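Local coordinates for GH127 beta-L-arabinofuranoside (PDB 4QK0), which probably hydrolyses beta-L-arabinofuranosidic bonds, releasing L-arabinose, as a family 127 glycoside hydrolase, at residues Y188-Q192 against Y249-H253. Sequence-based numbering, arbitrary orientation.
Sequences YDGHQ and YHQAH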
# COMPACT_ATOMS: atom_id res chain seq x y z
N TYR A 188 18.47 -18.88 21.33
CA TYR A 188 18.10 -17.50 21.66
C TYR A 188 16.62 -17.27 21.21
O TYR A 188 16.10 -18.09 20.48
CB TYR A 188 19.06 -16.53 20.95
CG TYR A 188 19.43 -16.88 19.55
CD1 TYR A 188 18.56 -16.62 18.48
CD2 TYR A 188 20.66 -17.50 19.25
CE1 TYR A 188 18.90 -16.96 17.18
CE2 TYR A 188 20.99 -17.85 17.95
CZ TYR A 188 20.11 -17.56 16.91
OH TYR A 188 20.45 -17.86 15.60
N ASP A 189 15.96 -16.20 21.64
CA ASP A 189 14.51 -16.02 21.41
C ASP A 189 14.29 -15.29 20.10
O ASP A 189 15.08 -14.43 19.68
CB ASP A 189 13.84 -15.25 22.56
CG ASP A 189 12.29 -15.42 22.62
OD1 ASP A 189 11.58 -15.07 21.65
OD2 ASP A 189 11.79 -15.86 23.67
N GLY A 190 13.21 -15.69 19.42
CA GLY A 190 12.74 -15.05 18.20
C GLY A 190 12.35 -13.63 18.44
O GLY A 190 12.38 -12.80 17.53
N HIS A 191 12.07 -13.31 19.69
CA HIS A 191 11.84 -11.94 20.06
C HIS A 191 12.80 -11.50 21.15
O HIS A 191 12.62 -11.83 22.32
CB HIS A 191 10.40 -11.73 20.52
CG HIS A 191 9.96 -10.31 20.48
ND1 HIS A 191 10.74 -9.27 20.93
CD2 HIS A 191 8.80 -9.74 20.04
CE1 HIS A 191 10.08 -8.12 20.77
NE2 HIS A 191 8.91 -8.39 20.21
N GLN A 192 13.75 -10.65 20.75
CA GLN A 192 14.70 -10.11 21.63
C GLN A 192 14.04 -9.33 22.73
O GLN A 192 12.96 -8.75 22.55
CB GLN A 192 15.70 -9.24 20.87
CG GLN A 192 16.36 -9.92 19.70
CD GLN A 192 15.60 -9.74 18.37
OE1 GLN A 192 14.40 -9.93 18.31
NE2 GLN A 192 16.32 -9.34 17.31
N TYR A 249 13.41 -11.17 9.68
CA TYR A 249 12.32 -10.74 10.57
C TYR A 249 12.77 -10.63 12.02
O TYR A 249 12.45 -9.65 12.71
CB TYR A 249 11.20 -11.74 10.51
CG TYR A 249 10.01 -11.45 11.40
CD1 TYR A 249 9.07 -10.50 11.05
CD2 TYR A 249 9.78 -12.21 12.55
CE1 TYR A 249 7.96 -10.24 11.84
CE2 TYR A 249 8.63 -12.01 13.35
CZ TYR A 249 7.74 -11.02 12.99
OH TYR A 249 6.66 -10.76 13.73
N HIS A 250 13.54 -11.63 12.44
CA HIS A 250 14.08 -11.71 13.83
C HIS A 250 15.52 -11.14 13.97
O HIS A 250 16.13 -11.27 15.02
CB HIS A 250 14.18 -13.15 14.29
CG HIS A 250 12.99 -13.97 13.99
ND1 HIS A 250 12.85 -14.68 12.81
CD2 HIS A 250 11.89 -14.25 14.72
CE1 HIS A 250 11.70 -15.32 12.81
NE2 HIS A 250 11.12 -15.12 13.98
N GLN A 251 16.05 -10.53 12.90
CA GLN A 251 17.43 -10.05 12.87
C GLN A 251 18.42 -11.15 13.29
O GLN A 251 19.40 -10.89 13.97
CB GLN A 251 17.62 -8.78 13.73
CG GLN A 251 16.70 -7.62 13.33
CD GLN A 251 15.30 -7.69 13.94
OE1 GLN A 251 15.09 -8.32 14.99
NE2 GLN A 251 14.33 -7.05 13.30
N ALA A 252 18.14 -12.36 12.83
CA ALA A 252 18.92 -13.52 13.06
C ALA A 252 19.46 -14.08 11.75
O ALA A 252 19.76 -15.27 11.67
CB ALA A 252 18.10 -14.57 13.78
N HIS A 253 19.62 -13.23 10.73
CA HIS A 253 20.08 -13.64 9.39
C HIS A 253 21.61 -13.72 9.32
O HIS A 253 22.17 -14.57 8.63
CB HIS A 253 19.54 -12.70 8.30
CG HIS A 253 19.79 -11.26 8.58
ND1 HIS A 253 19.36 -10.64 9.73
CD2 HIS A 253 20.35 -10.28 7.82
CE1 HIS A 253 19.70 -9.36 9.70
NE2 HIS A 253 20.30 -9.12 8.55
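Gly190 and His250 have the closest CA atoms, 5.7 Å apart, of two loop segments whose touching residues are all buried, with no backbone hydrogen bond between the segments. Gln192 NE2 donates to Gln251 OE1 at 2.8 Å, with an N-H...O angle of 160°. The donor lies in the carbonyl plane of Gln251, on a lone pair, and the two amides are nearly coplanar, 28° apart. Gln192 is bent at chi2 (90°), which turns its amide across to Gln251. At the other end of the Gln251 amide, NE2 donates to the carbonyls of Val263 and His265, so both ends of the group are held. Both loops belong to the GH127 catalytic domain, of the six-hairpin glycosidase clan; residues 188-192 lead into helix 194-205. Within 188-192, Asp189 OD1 accepts from His191 N at 2.7 Å, forming an Asx turn. Gly190 O meets the edge of the His250 ring, 3.2 Å from CD2, and also accepts from Arg268 NE. Tyr249 CD2 sits over the centre of one face of the same imidazole, 3.5 Å above its plane. Ala252 CB touches Tyr188 CE1 obliquely at 4.2 Å. Arg221 NH2 bridges the loops through the carbonyls of Asp189 and His250.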